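Local coordinates for hypothetical protein XAC2396 (Xanthomonas axonopodis pv. citri, PDB 2G3W) that is of unknown function but adopts a compact fold built around a variation of the PD-(D/E)XK nuclease motif, which hints at a link to nucleic-acid processing, at residues 23-28 with 45-50; 113-116 with 122-125; 6-11 with 35-40. All blocks are in the same frame, centred on the assembly; numbering follows the deposited sequence.

Contact 1. Residues 23-28 with 45-50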
# COMPACT_ATOMS: atom_id res chain seq x y z
N ALA A 23 -18.23 15.08 2.59
CA ALA A 23 -19.61 15.10 2.11
C ALA A 23 -20.53 14.31 3.01
O ALA A 23 -20.07 13.51 3.83
CB ALA A 23 -19.69 14.60 0.67
N ASN A 24 -21.83 14.55 2.84
CA ASN A 24 -22.88 13.84 3.55
C ASN A 24 -23.72 12.96 2.62
O ASN A 24 -24.16 13.42 1.56
CB ASN A 24 -23.81 14.80 4.29
CG ASN A 24 -24.68 14.08 5.31
OD1 ASN A 24 -25.80 13.67 5.02
ND2 ASN A 24 -24.13 13.90 6.51
N HIS A 25 -23.94 11.72 3.05
CA HIS A 25 -24.67 10.73 2.26
C HIS A 25 -25.82 10.10 3.04
O HIS A 25 -25.62 9.50 4.09
CB HIS A 25 -23.72 9.62 1.78
CG HIS A 25 -22.72 10.09 0.79
ND1 HIS A 25 -22.97 10.09 -0.57
CD2 HIS A 25 -21.49 10.64 0.95
CE1 HIS A 25 -21.91 10.57 -1.21
NE2 HIS A 25 -21.00 10.91 -0.31
N SER A 26 -27.02 10.24 2.48
CA SER A 26 -28.20 9.58 2.96
C SER A 26 -28.41 8.32 2.15
O SER A 26 -28.77 8.38 0.97
CB SER A 26 -29.41 10.51 2.81
OG SER A 26 -30.54 9.95 3.43
N LEU A 27 -28.17 7.17 2.78
CA LEU A 27 -28.19 5.90 2.08
C LEU A 27 -29.32 4.97 2.54
O LEU A 27 -29.79 5.07 3.67
CB LEU A 27 -26.85 5.17 2.28
CG LEU A 27 -25.60 5.91 1.79
CD1 LEU A 27 -24.42 5.04 2.04
CD2 LEU A 27 -25.67 6.28 0.32
N THR A 28 -29.69 4.06 1.64
CA THR A 28 -30.64 2.99 1.85
C THR A 28 -29.97 1.72 1.36
O THR A 28 -29.39 1.71 0.26
CB THR A 28 -31.92 3.30 1.03
OG1 THR A 28 -32.78 4.11 1.84
CG2 THR A 28 -32.65 2.05 0.57
N LEU A 45 -19.24 0.31 4.87
CA LEU A 45 -17.86 0.79 4.96
C LEU A 45 -17.25 1.02 3.55
O LEU A 45 -16.51 2.01 3.34
CB LEU A 45 -16.99 -0.19 5.81
CG LEU A 45 -15.48 0.09 5.88
CD1 LEU A 45 -15.15 1.41 6.50
CD2 LEU A 45 -14.76 -1.05 6.59
N ALA A 46 -17.52 0.11 2.62
CA ALA A 46 -16.99 0.20 1.25
C ALA A 46 -17.48 1.46 0.55
O ALA A 46 -16.71 2.16 -0.12
CB ALA A 46 -17.35 -1.02 0.43
N PHE A 47 -18.77 1.74 0.72
CA PHE A 47 -19.30 2.97 0.20
C PHE A 47 -18.50 4.16 0.76
O PHE A 47 -18.06 5.04 0.00
CB PHE A 47 -20.82 3.07 0.47
CG PHE A 47 -21.48 4.20 -0.28
CD1 PHE A 47 -21.26 5.50 0.11
CD2 PHE A 47 -22.26 3.96 -1.41
CE1 PHE A 47 -21.83 6.58 -0.59
CE2 PHE A 47 -22.86 5.04 -2.11
CZ PHE A 47 -22.63 6.34 -1.70
N ALA A 48 -18.25 4.17 2.07
CA ALA A 48 -17.52 5.27 2.69
C ALA A 48 -16.08 5.38 2.21
O ALA A 48 -15.56 6.51 2.09
CB ALA A 48 -17.58 5.15 4.21
N LEU A 49 -15.43 4.25 1.94
CA LEU A 49 -14.06 4.27 1.43
C LEU A 49 -13.96 4.86 0.01
O LEU A 49 -12.95 5.45 -0.36
CB LEU A 49 -13.39 2.88 1.49
CG LEU A 49 -13.23 2.27 2.90
CD1 LEU A 49 -12.55 0.89 2.83
CD2 LEU A 49 -12.47 3.23 3.80
N PHE A 50 -15.03 4.73 -0.77
CA PHE A 50 -15.02 5.08 -2.18
C PHE A 50 -16.08 6.12 -2.56
O PHE A 50 -16.40 6.26 -3.74
CB PHE A 50 -15.19 3.80 -3.02
CG PHE A 50 -14.00 2.91 -2.95
CD1 PHE A 50 -12.86 3.20 -3.70
CD2 PHE A 50 -13.97 1.85 -2.05
CE1 PHE A 50 -11.75 2.45 -3.58
CE2 PHE A 50 -12.85 1.08 -1.94
CZ PHE A 50 -11.74 1.37 -2.72

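Contact 2. Residues 113-116 with 122-125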
# COMPACT_ATOMS: atom_id res chain seq x y z
N GLU A 113 -5.89 -14.06 3.71
CA GLU A 113 -4.42 -14.14 3.58
C GLU A 113 -3.98 -15.34 2.72
O GLU A 113 -3.13 -15.21 1.84
CB GLU A 113 -3.74 -14.25 4.95
CG GLU A 113 -2.21 -14.48 4.83
CD GLU A 113 -1.49 -14.34 6.15
OE1 GLU A 113 -1.75 -15.16 7.06
OE2 GLU A 113 -0.67 -13.40 6.27
N THR A 114 -4.57 -16.50 2.96
CA THR A 114 -4.26 -17.67 2.14
C THR A 114 -4.64 -17.46 0.66
O THR A 114 -3.84 -17.75 -0.24
CB THR A 114 -4.89 -18.93 2.71
OG1 THR A 114 -6.32 -18.78 2.72
CG2 THR A 114 -4.40 -19.13 4.12
N TRP A 115 -5.83 -16.93 0.43
CA TRP A 115 -6.27 -16.52 -0.91
C TRP A 115 -5.24 -15.58 -1.58
O TRP A 115 -4.79 -15.83 -2.70
CB TRP A 115 -7.64 -15.84 -0.83
CG TRP A 115 -8.12 -15.24 -2.14
CD1 TRP A 115 -8.74 -15.88 -3.16
CD2 TRP A 115 -8.06 -13.85 -2.51
NE1 TRP A 115 -9.05 -14.99 -4.17
CE2 TRP A 115 -8.64 -13.73 -3.80
CE3 TRP A 115 -7.52 -12.71 -1.91
CZ2 TRP A 115 -8.72 -12.52 -4.48
CZ3 TRP A 115 -7.61 -11.48 -2.60
CH2 TRP A 115 -8.20 -11.41 -3.87
N TRP A 116 -4.83 -14.55 -0.87
CA TRP A 116 -3.80 -13.67 -1.44
C TRP A 116 -2.51 -14.39 -1.81
O TRP A 116 -2.05 -14.31 -2.94
CB TRP A 116 -3.50 -12.46 -0.53
CG TRP A 116 -2.39 -11.66 -1.13
CD1 TRP A 116 -1.06 -11.67 -0.77
CD2 TRP A 116 -2.49 -10.82 -2.28
NE1 TRP A 116 -0.34 -10.82 -1.61
CE2 TRP A 116 -1.20 -10.32 -2.56
CE3 TRP A 116 -3.57 -10.44 -3.10
CZ2 TRP A 116 -0.96 -9.43 -3.62
CZ3 TRP A 116 -3.32 -9.57 -4.17
CH2 TRP A 116 -2.01 -9.08 -4.42
N ALA A 122 -0.46 -14.43 -9.58
CA ALA A 122 -1.40 -14.40 -10.70
C ALA A 122 -1.92 -13.01 -10.91
O ALA A 122 -1.84 -12.50 -12.01
CB ALA A 122 -2.55 -15.38 -10.48
N MSE A 123 -2.43 -12.38 -9.83
CA MSE A 123 -3.12 -11.10 -9.92
C MSE A 123 -2.26 -9.88 -10.36
O MSE A 123 -2.79 -8.84 -10.76
CB MSE A 123 -3.91 -10.82 -8.64
CG MSE A 123 -5.25 -11.59 -8.62
SE MSE A 123 -6.14 -11.24 -7.01
CE MSE A 123 -4.89 -12.05 -5.65
N GLY A 124 -0.95 -10.06 -10.36
CA GLY A 124 -0.02 -9.12 -11.00
C GLY A 124 -0.24 -8.96 -12.50
O GLY A 124 0.23 -7.97 -13.09
N ARG A 125 -0.96 -9.90 -13.13
CA ARG A 125 -1.34 -9.85 -14.58
C ARG A 125 -2.34 -8.71 -14.85
O ARG A 125 -2.58 -8.33 -16.01
CB ARG A 125 -1.98 -11.18 -15.04
CG ARG A 125 -3.31 -11.50 -14.30
CD ARG A 125 -3.96 -12.83 -14.66
NE ARG A 125 -4.75 -12.75 -15.90
CZ ARG A 125 -5.43 -13.76 -16.45
NH1 ARG A 125 -5.45 -14.95 -15.88
NH2 ARG A 125 -6.11 -13.57 -17.58

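Contact 3. Residues 6-11 with 35-40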
# COMPACT_ATOMS: atom_id res chain seq x y z
N THR A 6 -34.42 -6.90 4.23
CA THR A 6 -34.80 -5.80 5.12
C THR A 6 -33.98 -4.58 4.76
O THR A 6 -32.75 -4.68 4.54
CB THR A 6 -34.59 -6.14 6.63
OG1 THR A 6 -33.21 -6.22 6.92
CG2 THR A 6 -35.23 -7.47 7.03
N VAL A 7 -34.65 -3.43 4.72
CA VAL A 7 -34.06 -2.17 4.31
C VAL A 7 -33.54 -1.38 5.50
O VAL A 7 -34.24 -1.18 6.48
CB VAL A 7 -35.07 -1.25 3.57
CG1 VAL A 7 -34.37 -0.01 3.06
CG2 VAL A 7 -35.75 -1.98 2.44
N ARG A 8 -32.31 -0.91 5.37
CA ARG A 8 -31.68 -0.11 6.41
C ARG A 8 -31.38 1.28 5.87
O ARG A 8 -31.08 1.43 4.69
CB ARG A 8 -30.39 -0.78 6.86
CG ARG A 8 -30.62 -2.25 7.15
CD ARG A 8 -29.72 -2.73 8.21
NE ARG A 8 -29.93 -4.13 8.57
CZ ARG A 8 -30.30 -4.53 9.78
NH1 ARG A 8 -30.54 -3.63 10.73
NH2 ARG A 8 -30.41 -5.82 10.04
N ARG A 9 -31.44 2.26 6.76
CA ARG A 9 -31.04 3.62 6.45
C ARG A 9 -29.66 3.87 7.04
O ARG A 9 -29.35 3.44 8.15
CB ARG A 9 -32.03 4.63 7.02
CG ARG A 9 -33.40 4.71 6.32
CD ARG A 9 -34.20 5.89 6.91
NE ARG A 9 -35.47 6.18 6.23
CZ ARG A 9 -36.67 5.94 6.75
NH1 ARG A 9 -36.81 5.39 7.95
NH2 ARG A 9 -37.76 6.25 6.05
N ALA A 10 -28.83 4.60 6.30
CA ALA A 10 -27.52 4.98 6.81
C ALA A 10 -27.21 6.40 6.42
O ALA A 10 -27.28 6.75 5.26
CB ALA A 10 -26.46 4.04 6.28
N GLU A 11 -26.88 7.22 7.41
CA GLU A 11 -26.41 8.58 7.15
C GLU A 11 -24.91 8.60 7.44
O GLU A 11 -24.47 8.22 8.54
CB GLU A 11 -27.14 9.60 8.00
CG GLU A 11 -28.67 9.42 8.03
CD GLU A 11 -29.38 9.82 6.73
OE1 GLU A 11 -28.99 10.83 6.09
OE2 GLU A 11 -30.36 9.12 6.35
N GLU A 35 -27.30 -12.29 3.27
CA GLU A 35 -26.24 -11.33 3.63
C GLU A 35 -26.21 -11.12 5.13
O GLU A 35 -27.21 -10.72 5.72
CB GLU A 35 -26.48 -9.99 2.91
CG GLU A 35 -25.45 -8.88 3.22
CD GLU A 35 -25.66 -7.68 2.30
OE1 GLU A 35 -26.84 -7.41 2.00
OE2 GLU A 35 -24.68 -7.01 1.87
N THR A 36 -25.06 -11.40 5.74
CA THR A 36 -24.91 -11.25 7.20
C THR A 36 -24.87 -9.78 7.56
O THR A 36 -24.58 -8.93 6.69
CB THR A 36 -23.59 -11.86 7.73
OG1 THR A 36 -22.47 -11.32 7.01
CG2 THR A 36 -23.61 -13.39 7.64
N ASP A 37 -25.11 -9.48 8.83
CA ASP A 37 -24.91 -8.12 9.36
C ASP A 37 -23.49 -7.59 9.10
O ASP A 37 -23.29 -6.45 8.70
CB ASP A 37 -25.20 -8.10 10.86
CG ASP A 37 -26.66 -8.30 11.17
OD1 ASP A 37 -27.51 -8.34 10.25
OD2 ASP A 37 -26.96 -8.40 12.36
N GLU A 38 -22.50 -8.45 9.35
CA GLU A 38 -21.10 -8.14 9.04
C GLU A 38 -20.91 -7.73 7.56
O GLU A 38 -20.32 -6.71 7.29
CB GLU A 38 -20.21 -9.34 9.36
CG GLU A 38 -18.73 -9.15 9.02
CD GLU A 38 -17.83 -10.34 9.41
OE1 GLU A 38 -18.35 -11.44 9.68
OE2 GLU A 38 -16.59 -10.19 9.45
N ARG A 39 -21.39 -8.55 6.62
CA ARG A 39 -21.22 -8.22 5.17
C ARG A 39 -21.93 -6.92 4.85
O ARG A 39 -21.38 -6.09 4.11
CB ARG A 39 -21.82 -9.31 4.28
CG ARG A 39 -21.36 -9.19 2.81
CD ARG A 39 -22.01 -10.30 1.99
NE ARG A 39 -21.53 -10.30 0.61
CZ ARG A 39 -21.86 -9.39 -0.31
NH1 ARG A 39 -22.72 -8.40 -0.02
NH2 ARG A 39 -21.35 -9.50 -1.54
N LEU A 40 -23.13 -6.72 5.40
CA LEU A 40 -23.83 -5.44 5.16
C LEU A 40 -22.99 -4.24 5.61
O LEU A 40 -22.88 -3.21 4.92
CB LEU A 40 -25.22 -5.43 5.82
CG LEU A 40 -25.94 -4.19 5.28
CD1 LEU A 40 -27.11 -4.55 4.45
CD2 LEU A 40 -26.24 -3.15 6.35

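Contact 1. Residues 23-28 with 45-50
Phe-47 of helix 37-49 meets two side chains of strand 21-31, Leu-27 and His-25. Leu-27 lies over one face of the phenyl ring. Its CD1 sits 3.9 Å from the centroid of the Phe-47 ring and 16° off the ring normal, a good CH-pi geometry. The other branch reaches farther along the ring: Leu-27 CD2 is 3.7 Å from Phe-47 CZ. His-25 is met differently. The rim of the phenyl ring points at the imidazole face, with Phe-47 CE1 3.7 Å from His-25 ND1. The two ring planes stand at 72° and the centroids of His-25 and Phe-47 are 5.3 Å apart, an edge-to-face pair.

The phenyl ring crosses the gap because Phe-47 CG is anti to its backbone N (chi1 -169°). His-25 and Leu-27 are two residues apart on the strand, so both point to the helix. His-25 NE2 is hydrogen-bonded to Tyr-21 OH, which ties down the far end of the imidazole. Phe-57 also meets the Phe-47 ring, and Leu-12 of strand 6-16 touches Leu-27.

This is helix-on-sheet packing, the C-terminal part of helix 37-49 against an outermost strand within this chain. No hydrogen bond crosses between 23-28 and 45-50. Strand and helix are held here by dispersion and weak aromatic forces around a buried phenyl ring, while the imidazole keeps a polar partner at NE2.

Contact 2. Residues 113-116 with 122-125
The side chain of Met-123 runs straight through chi2 (179°) and then bends at chi3 (-64°), which brings its terminal methyl against both Trp-115 and Trp-116. Both tryptophans have CG anti to the backbone N, which swings the end of each indole nearer to Met-123. Met-123 was deposited as selenomethionine, so selenium stands in place of sulfur.

Trp-115 offers a face. Met-123 CE lies over the six-membered ring, 4.1 Å from the centroid of that ring of Trp-115, as a CH-pi contact. The selenium is set more obliquely, with Met-123 SE 3.8 Å from Trp-115 CH2. The two side chains cross at about a right angle.

Trp-116 is met at a slant. Met-123 CE is 3.3 Å from Trp-116 CZ3 and equally close to Trp-116 CE3, a tight fit for carbon atoms. The selenium is farther away, 5.5 Å from the centroid of the six-membered ring of Trp-116. Both pairs are Met-aromatic contacts.

All three residues belong to helix 110-123, the helix of a beta-alpha-beta unit with strands 101-106 and 129-133. Met-123, near its C-terminal end, reaches back about two turns. His-119 meets the Trp-115 ring, and Asn-24 of the second subunit packs on Trp-116. The backbone O of Met-123 accepts a hydrogen bond from Gln-178 NE2.

The contact has no hydrogen bond across it. The sulfur of the native methionine would probably sit where the selenium does. The hold rests on dispersion against both indoles and on the CH-pi contact of the methyl with Trp-115.

Contact 3. Residues 6-11 with 35-40
The guanidinium of Arg-8 and the carboxylate of Asp-37 stand nearly perpendicular, their planes 83° apart. Asp-37 OD1 lies well out of the guanidinium plane, 3.8 Å from Arg-8 NH2. No N-H of Arg-8 points at it. The pair is a long salt bridge that works through charge alone. Leu-40 also approaches the guanidinium obliquely. Its closest touch is on the aliphatic part of the chain, where Leu-40 CD2 is 4.0 Å from Arg-8 CD.

Arg-8 starts with CG anti to the carbonyl carbon (chi1 -49°) and bends at chi2. This sets CD beside Leu-40 and brings the charged end near Asp-37. Gln-31 ties the two polar ends together: its OE1 accepts from Arg-8 NE, and its NE2 donates to Asp-37 OD1. The amide thus bridges the two charged groups and probably fixes them more firmly than their direct attraction.

The start of the helix has its own bonds. Thr-36 is the N-cap, and its OG1 accepts from Arg-39 N at 3.0 Å. Arg-39 NH1 also forms a salt bridge with Glu-35 OE2, 3.1 Å long, although the hydrogen bond in it is weak. Here the oxygen lies at the edge of the Arg-39 guanidinium and in its plane, unlike Asp-37 OD1 at Arg-8. Glu-35 OE2 has a second charged partner in Arg-43.

Strand 6-16 lies between strands 21-31 and 149-157 in the mixed sheet. The N-terminal turn of helix 37-49 packs against it through Arg-8. Ile-146, in a loop, touches both Arg-8 and Asp-37.

Overall arrangement
Contacts 1 and 3 belong together. Both join helix 37-49 to the sheet, through the neighbouring antiparallel strands 21-31 and 6-16, and their centres are 12 Å apart. Contact 3 takes the start of the helix and contact 1 its end. Their strands meet directly, with Leu-27 N 2.7 Å from Ala-10 O. Contact 2 lies on the other side of the chain's centre, its own centre 28 Å from that of contact 1 and 29 Å from that of contact 3. It is also next to the second subunit. A bound acetate, probably from the crystallisation liquor, is about 6 Å from the Arg-8 side chain of contact 3.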